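Local coordinates for protein malyl-CoA lyase/beta-methylmalyl-CoA lyase (Methylobacterium extorquens, PDB 5UGR) that belongs to the HpcH/HpaI aldolase/citrate lyase family of TIM-barrel enzymes and holds a magnesium ion at the mouth of its barrel, at residues R12-N24 and S34-V47. Numbering follows the deposited sequence.
With MG (magnesium ion), chain B.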
ATOM      1  N   ARG A  12       2.582  31.929   0.534  1.00 18.21           N
ATOM      2  CA  ARG A  12       2.165  33.028   1.436  1.00 15.68           C
ATOM      3  C   ARG A  12       3.220  33.274   2.473  1.00 16.16           C
ATOM      4  O   ARG A  12       3.921  32.347   2.913  1.00 18.23           O
ATOM      5  CB  ARG A  12       0.880  32.682   2.158  1.00 15.57           C
ATOM      6  CG  ARG A  12      -0.262  32.213   1.259  1.00 14.95           C
ATOM      7  CD  ARG A  12      -1.566  32.017   2.007  1.00 15.34           C
ATOM      8  NE  ARG A  12      -2.540  31.257   1.237  1.00 15.47           N
ATOM      9  CZ  ARG A  12      -3.682  31.719   0.738  1.00 15.78           C
ATOM     10  NH1 ARG A  12      -4.013  33.032   0.750  1.00 17.85           N
ATOM     11  NH2 ARG A  12      -4.483  30.865   0.174  1.00 16.38           N
ATOM     12  N   LEU A  13       3.252  34.533   2.949  1.00 16.63           N
ATOM     13  CA  LEU A  13       4.063  34.933   4.088  1.00 17.19           C
ATOM     14  C   LEU A  13       3.353  34.481   5.358  1.00 17.11           C
ATOM     15  O   LEU A  13       2.169  34.696   5.528  1.00 18.39           O
ATOM     16  CB  LEU A  13       4.259  36.453   4.088  1.00 20.07           C
ATOM     17  CG  LEU A  13       5.101  36.990   5.212  1.00 21.60           C
ATOM     18  CD1 LEU A  13       6.545  36.597   5.093  1.00 21.90           C
ATOM     19  CD2 LEU A  13       5.049  38.514   5.187  1.00 22.95           C
ATOM     20  N   HIS A  14       4.056  33.748   6.202  1.00 16.02           N
ATOM     21  CA  HIS A  14       3.447  33.032   7.314  1.00 15.33           C
ATOM     22  C   HIS A  14       4.386  32.982   8.532  1.00 17.00           C
ATOM     23  O   HIS A  14       4.625  31.927   9.120  1.00 20.87           O
ATOM     24  CB  HIS A  14       3.100  31.634   6.797  1.00 15.59           C
ATOM     25  CG  HIS A  14       2.141  30.878   7.624  1.00 14.63           C
ATOM     26  ND1 HIS A  14       1.367  29.861   7.094  1.00 16.52           N
ATOM     27  CD2 HIS A  14       1.813  30.960   8.926  1.00 16.38           C
ATOM     28  CE1 HIS A  14       0.588  29.379   8.037  1.00 15.95           C
ATOM     29  NE2 HIS A  14       0.861  30.012   9.158  1.00 15.26           N
ATOM     30  N   ARG A  15       4.938  34.120   8.914  1.00 15.68           N
ATOM     31  CA  ARG A  15       5.838  34.181  10.073  1.00 14.84           C
ATOM     32  C   ARG A  15       5.127  34.038  11.421  1.00 14.68           C
ATOM     33  O   ARG A  15       5.651  33.452  12.378  1.00 15.46           O
ATOM     34  CB  ARG A  15       6.631  35.490  10.052  1.00 15.97           C
ATOM     35  CG  ARG A  15       7.479  35.724   8.827  1.00 17.02           C
ATOM     36  CD  ARG A  15       7.925  37.149   8.720  1.00 16.70           C
ATOM     37  NE  ARG A  15       6.811  38.068   8.681  1.00 18.73           N
ATOM     38  CZ  ARG A  15       6.907  39.378   8.897  1.00 19.61           C
ATOM     39  NH1 ARG A  15       8.076  39.965   9.147  1.00 22.81           N
ATOM     40  NH2 ARG A  15       5.831  40.125   8.847  1.00 20.93           N
ATOM     41  N   SER A  16       3.955  34.660  11.495  1.00 15.74           N
ATOM     42  CA  SER A  16       3.154  34.769  12.692  1.00 15.99           C
ATOM     43  C   SER A  16       1.741  34.351  12.392  1.00 16.41           C
ATOM     44  O   SER A  16       1.160  34.747  11.361  1.00 16.58           O
ATOM     45  CB  SER A  16       3.189  36.215  13.227  1.00 18.60           C
ATOM     46  OG  SER A  16       2.839  37.163  12.237  1.00 17.23           O
ATOM     47  N   GLU A  17       1.191  33.519  13.291  1.00 14.93           N
ATOM     48  CA  GLU A  17      -0.188  33.009  13.124  1.00 14.78           C
ATOM     49  C   GLU A  17      -0.919  33.262  14.416  1.00 14.93           C
ATOM     50  O   GLU A  17      -0.668  32.585  15.433  1.00 15.28           O
ATOM     51  CB  GLU A  17      -0.124  31.531  12.759  1.00 14.16           C
ATOM     52  CG  GLU A  17      -1.467  30.832  12.650  1.00 14.84           C
ATOM     53  CD  GLU A  17      -1.393  29.420  12.060  1.00 15.17           C
ATOM     54  OE1 GLU A  17      -2.417  28.663  12.116  1.00 14.91           O
ATOM     55  OE2 GLU A  17      -0.308  29.074  11.517  1.00 14.17           O
ATOM     56  N   LEU A  18      -1.832  34.252  14.386  1.00 15.74           N
ATOM     57  CA  LEU A  18      -2.528  34.680  15.605  1.00 17.93           C
ATOM     58  C   LEU A  18      -3.856  33.958  15.728  1.00 16.07           C
ATOM     59  O   LEU A  18      -4.668  33.983  14.799  1.00 17.04           O
ATOM     60  CB  LEU A  18      -2.771  36.187  15.546  1.00 16.94           C
ATOM     61  CG  LEU A  18      -3.560  36.810  16.678  1.00 18.67           C
ATOM     62  CD1 LEU A  18      -2.729  36.795  17.943  1.00 20.19           C
ATOM     63  CD2 LEU A  18      -3.955  38.231  16.341  1.00 20.66           C
ATOM     64  N   ALA A  19      -4.074  33.355  16.898  1.00 15.74           N
ATOM     65  CA  ALA A  19      -5.297  32.693  17.265  1.00 16.86           C
ATOM     66  C   ALA A  19      -6.240  33.659  17.949  1.00 17.66           C
ATOM     67  O   ALA A  19      -5.861  34.278  18.938  1.00 21.46           O
ATOM     68  CB  ALA A  19      -4.989  31.574  18.220  1.00 19.45           C
ATOM     69  N   VAL A  20      -7.471  33.750  17.456  1.00 15.54           N
ATOM     70  CA  VAL A  20      -8.450  34.688  18.042  1.00 16.75           C
ATOM     71  C   VAL A  20      -9.785  33.959  18.266  1.00 18.55           C
ATOM     72  O   VAL A  20     -10.392  33.522  17.307  1.00 18.89           O
ATOM     73  CB  VAL A  20      -8.677  35.909  17.155  1.00 20.64           C
ATOM     74  CG1 VAL A  20      -9.563  36.930  17.904  1.00 24.33           C
ATOM     75  CG2 VAL A  20      -7.393  36.553  16.680  1.00 22.49           C
ATOM     76  N   PRO A  21     -10.270  33.879  19.513  1.00 19.18           N
ATOM     77  CA  PRO A  21     -11.529  33.206  19.727  1.00 18.78           C
ATOM     78  C   PRO A  21     -12.733  33.905  19.111  1.00 19.63           C
ATOM     79  O   PRO A  21     -12.922  35.110  19.311  1.00 21.73           O
ATOM     80  CB  PRO A  21     -11.665  33.095  21.235  1.00 21.69           C
ATOM     81  CG  PRO A  21     -10.337  33.407  21.797  1.00 32.95           C
ATOM     82  CD  PRO A  21      -9.633  34.282  20.779  1.00 23.93           C
ATOM     83  N   GLY A  22     -13.584  33.120  18.426  1.00 18.30           N
ATOM     84  CA  GLY A  22     -14.781  33.713  17.806  1.00 19.51           C
ATOM     85  C   GLY A  22     -15.823  34.201  18.781  1.00 21.53           C
ATOM     86  O   GLY A  22     -16.813  34.883  18.398  1.00 23.91           O
ATOM     87  N   SER A  23     -15.677  33.762  20.014  1.00 20.37           N
ATOM     88  CA  SER A  23     -16.577  34.150  21.083  1.00 21.62           C
ATOM     89  C   SER A  23     -16.291  35.553  21.604  1.00 27.64           C
ATOM     90  O   SER A  23     -17.036  36.005  22.448  1.00 30.37           O
ATOM     91  CB  SER A  23     -16.531  33.125  22.206  1.00 25.50           C
ATOM     92  OG  SER A  23     -15.190  32.899  22.586  1.00 29.67           O
ATOM     93  N   ASN A  24     -15.253  36.217  21.106  1.00 24.11           N
ATOM     94  CA  ASN A  24     -14.892  37.529  21.574  1.00 29.12           C
ATOM     95  C   ASN A  24     -14.804  38.534  20.424  1.00 25.37           C
ATOM     96  O   ASN A  24     -13.720  38.768  19.858  1.00 28.29           O
ATOM     97  CB  ASN A  24     -13.600  37.456  22.365  1.00 29.40           C
ATOM     98  CG  ASN A  24     -13.349  38.751  23.187  1.00 33.97           C
ATOM     99  OD1 ASN A  24     -13.680  39.848  22.750  1.00 37.98           O
ATOM    100  ND2 ASN A  24     -12.823  38.607  24.399  1.00 49.58           N
ATOM    101  N   SER A  34      -3.741  44.243  13.886  1.00 26.77           N
ATOM    102  CA  SER A  34      -2.469  43.718  14.362  1.00 24.63           C
ATOM    103  C   SER A  34      -1.500  43.522  13.201  1.00 22.18           C
ATOM    104  O   SER A  34      -1.833  43.643  12.025  1.00 25.16           O
ATOM    105  CB  SER A  34      -2.646  42.410  15.107  1.00 25.92           C
ATOM    106  OG  SER A  34      -2.869  41.358  14.199  1.00 23.82           O
ATOM    107  N   LYS A  35      -0.277  43.209  13.607  1.00 21.29           N
ATOM    108  CA  LYS A  35       0.821  42.905  12.701  1.00 20.33           C
ATOM    109  C   LYS A  35       0.998  41.421  12.363  1.00 19.72           C
ATOM    110  O   LYS A  35       1.985  41.031  11.733  1.00 19.95           O
ATOM    111  CB  LYS A  35       2.113  43.502  13.236  1.00 21.46           C
ATOM    112  CG  LYS A  35       2.107  45.040  13.279  1.00 25.81           C
ATOM    113  CD  LYS A  35       3.397  45.540  13.869  1.00 32.09           C
ATOM    114  CE  LYS A  35       3.300  47.057  14.050  1.00 38.94           C
ATOM    115  NZ  LYS A  35       4.615  47.570  14.541  1.00 50.99           N
ATOM    116  N   ALA A  36       0.022  40.605  12.694  1.00 17.65           N
ATOM    117  CA  ALA A  36       0.095  39.168  12.353  1.00 17.15           C
ATOM    118  C   ALA A  36       0.002  38.992  10.864  1.00 17.26           C
ATOM    119  O   ALA A  36      -0.763  39.681  10.181  1.00 20.73           O
ATOM    120  CB  ALA A  36      -1.046  38.436  12.997  1.00 16.97           C
ATOM    121  N   ASP A  37       0.745  38.005  10.355  1.00 16.09           N
ATOM    122  CA  ASP A  37       0.656  37.645   8.923  1.00 16.80           C
ATOM    123  C   ASP A  37      -0.607  36.878   8.611  1.00 16.02           C
ATOM    124  O   ASP A  37      -1.203  37.024   7.542  1.00 17.67           O
ATOM    125  CB  ASP A  37       1.849  36.811   8.506  1.00 16.33           C
ATOM    126  CG  ASP A  37       3.205  37.574   8.523  1.00 18.11           C
ATOM    127  OD1 ASP A  37       3.198  38.824   8.418  1.00 18.51           O
ATOM    128  OD2 ASP A  37       4.261  36.884   8.541  1.00 16.71           O
ATOM    129  N   VAL A  38      -0.926  35.951   9.509  1.00 16.43           N
ATOM    130  CA  VAL A  38      -2.041  35.024   9.342  1.00 15.45           C
ATOM    131  C   VAL A  38      -2.860  35.106  10.625  1.00 15.90           C
ATOM    132  O   VAL A  38      -2.291  35.150  11.707  1.00 16.52           O
ATOM    133  CB  VAL A  38      -1.506  33.553   9.194  1.00 16.57           C
ATOM    134  CG1 VAL A  38      -2.640  32.556   9.091  1.00 18.46           C
ATOM    135  CG2 VAL A  38      -0.585  33.410   7.982  1.00 16.84           C
ATOM    136  N   ILE A  39      -4.181  35.128  10.496  1.00 15.62           N
ATOM    137  CA  ILE A  39      -5.067  35.068  11.655  1.00 16.21           C
ATOM    138  C   ILE A  39      -6.035  33.927  11.468  1.00 15.62           C
ATOM    139  O   ILE A  39      -6.619  33.793  10.384  1.00 17.67           O
ATOM    140  CB  ILE A  39      -5.889  36.400  11.853  1.00 18.17           C
ATOM    141  CG1 ILE A  39      -4.915  37.522  12.227  1.00 19.31           C
ATOM    142  CG2 ILE A  39      -6.958  36.197  12.953  1.00 19.67           C
ATOM    143  CD1 ILE A  39      -5.574  38.890  12.397  1.00 22.14           C
ATOM    144  N   PHE A  40      -6.215  33.106  12.507  1.00 14.80           N
ATOM    145  CA  PHE A  40      -7.358  32.215  12.499  1.00 14.80           C
ATOM    146  C   PHE A  40      -8.357  32.602  13.546  1.00 15.21           C
ATOM    147  O   PHE A  40      -8.003  32.901  14.687  1.00 16.05           O
ATOM    148  CB  PHE A  40      -6.997  30.699  12.551  1.00 14.88           C
ATOM    149  CG  PHE A  40      -6.524  30.156  13.869  1.00 15.29           C
ATOM    150  CD1 PHE A  40      -7.403  29.796  14.869  1.00 15.71           C
ATOM    151  CD2 PHE A  40      -5.184  29.816  14.033  1.00 16.25           C
ATOM    152  CE1 PHE A  40      -6.946  29.191  16.028  1.00 16.96           C
ATOM    153  CE2 PHE A  40      -4.722  29.200  15.166  1.00 16.34           C
ATOM    154  CZ  PHE A  40      -5.636  28.871  16.182  1.00 15.96           C
ATOM    155  N   LEU A  41      -9.609  32.661  13.083  1.00 15.46           N
ATOM    156  CA  LEU A  41     -10.750  32.883  13.928  1.00 15.83           C
ATOM    157  C   LEU A  41     -11.275  31.544  14.399  1.00 15.18           C
ATOM    158  O   LEU A  41     -11.653  30.687  13.555  1.00 15.53           O
ATOM    159  CB  LEU A  41     -11.802  33.701  13.179  1.00 17.07           C
ATOM    160  CG  LEU A  41     -11.299  35.009  12.530  1.00 16.61           C
ATOM    161  CD1 LEU A  41     -12.463  35.742  11.846  1.00 19.02           C
ATOM    162  CD2 LEU A  41     -10.593  35.920  13.580  1.00 19.34           C
ATOM    163  N   ASP A  42     -11.260  31.331  15.712  1.00 14.98           N
ATOM    164  CA  ASP A  42     -11.412  29.993  16.254  1.00 16.21           C
ATOM    165  C   ASP A  42     -12.871  29.663  16.617  1.00 15.68           C
ATOM    166  O   ASP A  42     -13.575  30.449  17.296  1.00 17.02           O
ATOM    167  CB  ASP A  42     -10.547  29.915  17.506  1.00 16.36           C
ATOM    168  CG  ASP A  42     -10.324  28.487  18.008  1.00 15.16           C
ATOM    169  OD1 ASP A  42     -10.574  27.518  17.236  1.00 15.35           O
ATOM    170  OD2 ASP A  42      -9.883  28.374  19.197  1.00 16.04           O
ATOM    171  N   LEU A  43     -13.311  28.486  16.187  1.00 14.49           N
ATOM    172  CA  LEU A  43     -14.596  27.908  16.600  1.00 14.98           C
ATOM    173  C   LEU A  43     -14.432  26.708  17.481  1.00 14.82           C
ATOM    174  O   LEU A  43     -15.413  26.169  17.976  1.00 15.63           O
ATOM    175  CB  LEU A  43     -15.386  27.479  15.338  1.00 15.92           C
ATOM    176  CG  LEU A  43     -15.641  28.629  14.336  1.00 16.89           C
ATOM    177  CD1 LEU A  43     -15.389  28.253  12.888  1.00 22.60           C
ATOM    178  CD2 LEU A  43     -17.010  29.119  14.483  1.00 23.38           C
ATOM    179  N   GLU A  44     -13.188  26.249  17.582  1.00 13.73           N
ATOM    180  CA  GLU A  44     -12.840  24.946  18.170  1.00 14.07           C
ATOM    181  C   GLU A  44     -12.346  25.105  19.613  1.00 15.30           C
ATOM    182  O   GLU A  44     -13.113  25.557  20.483  1.00 16.62           O
ATOM    183  CB  GLU A  44     -11.905  24.161  17.187  1.00 14.70           C
ATOM    184  CG  GLU A  44     -11.729  22.660  17.521  1.00 15.10           C
ATOM    185  CD  GLU A  44     -10.335  22.193  17.874  1.00 15.17           C
ATOM    186  OE1 GLU A  44      -9.449  23.076  18.055  1.00 16.00           O
ATOM    187  OE2 GLU A  44     -10.165  20.931  18.013  1.00 15.73           O
ATOM    188  N   ASP A  45     -11.079  24.780  19.886  1.00 14.61           N
ATOM    189  CA  ASP A  45     -10.613  24.587  21.271  1.00 15.74           C
ATOM    190  C   ASP A  45     -10.975  25.775  22.238  1.00 16.47           C
ATOM    191  O   ASP A  45     -11.355  25.557  23.398  1.00 18.48           O
ATOM    192  CB  ASP A  45      -9.092  24.426  21.330  1.00 18.87           C
ATOM    193  CG  ASP A  45      -8.572  23.033  21.043  1.00 19.51           C
ATOM    194  OD1 ASP A  45      -9.304  22.039  21.311  1.00 22.98           O
ATOM    195  OD2 ASP A  45      -7.372  22.945  20.533  1.00 17.82           O
ATOM    196  N   ALA A  46     -10.791  27.026  21.798  1.00 15.48           N
ATOM    197  CA  ALA A  46     -11.005  28.158  22.705  1.00 17.64           C
ATOM    198  C   ALA A  46     -12.430  28.528  22.936  1.00 17.81           C
ATOM    199  O   ALA A  46     -12.687  29.441  23.710  1.00 24.33           O
ATOM    200  CB  ALA A  46     -10.213  29.385  22.209  1.00 18.95           C
ATOM    201  N   VAL A  47     -13.378  27.851  22.281  1.00 17.09           N
ATOM    202  CA  VAL A  47     -14.782  28.236  22.386  1.00 17.18           C
ATOM    203  C   VAL A  47     -15.576  27.119  23.056  1.00 18.37           C
ATOM    204  O   VAL A  47     -15.578  25.972  22.594  1.00 18.52           O
ATOM    205  CB  VAL A  47     -15.380  28.565  21.016  1.00 18.49           C
ATOM    206  CG1 VAL A  47     -16.843  28.976  21.136  1.00 20.63           C
ATOM    207  CG2 VAL A  47     -14.604  29.646  20.266  1.00 20.88           C
TER
HETATM  208 MG    MG B 401      -6.278  21.418  19.590  1.00 16.70          MG
HETATM  209  O   HOH W   1      -0.073  36.091   4.912  1.00 22.34           O
HETATM  210  O   HOH W   2      -8.027  20.216  19.653  1.00 18.01           O
HETATM  211  O   HOH W   3      -6.972  22.238  17.836  1.00 14.09           O
HETATM  212  O   HOH W   4      -4.685  22.743  19.568  1.00 20.40           O
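Asp37 OD2 is gripped twice by Arg15, whose backbone N reaches its anti lone pair at 2.9 Å. Arg15 NE takes the syn lone pair of the same oxygen at 2.8 Å, with an N-H...O angle of 166°. The latter is a salt bridge in which guanidinium and carboxylate lie almost coplanar; a bend at chi3 (-58°) folds the arginine back onto Asp37, whose OD1, less surely placed, faces Lys324 NZ in a salt bridge. Nearby, Ser16 OG accepts from Asp37 N at 2.9 Å and also bonds Asn265, while a water links Leu13 O to Asp37 O. From here strands 16-21 and 38-42 run parallel, Leu18 and Val20 each giving and receiving backbone bonds between Val38 and Asp42, and Gly22 N extends the pairing to Asp42 O.

On the face carrying Glu17 and Ala19, Val38 CG2 lies over the His14 ring, 3.7 Å from its centroid. His14 NE2 donates to Glu17 OE2, which lies close to the plane of the imidazole; the donor meets the oxygen from above the carboxylate plane. The Phe40 ring, with CG between backbone N and carbonyl carbon (chi1 74°), lies across Ala19, whose CA sits over the ring centre. On the other face, Leu18 CB packs on Ala36 CB and Val20 CG2 on Ile39 CG2, both contacts at 3.8 Å.

Beyond strand 38-42, Asp42 OD1 closes an Asx turn with Glu44 N and forms a salt bridge with Arg76 NE, and OD2 accepts from Ala46 N, shaping the loop that presents Asp45 OD2 to magnesium at 2.1 Å; Glu140 and Asp167 also bind the metal. Together with helix 25-32, which covers the Leu18 and Val20 face, the two strands form the first beta-alpha-beta unit of the eight-stranded barrel; strand 252-255 flanks strand 16-21, and strand 72-76 follows strand 38-42.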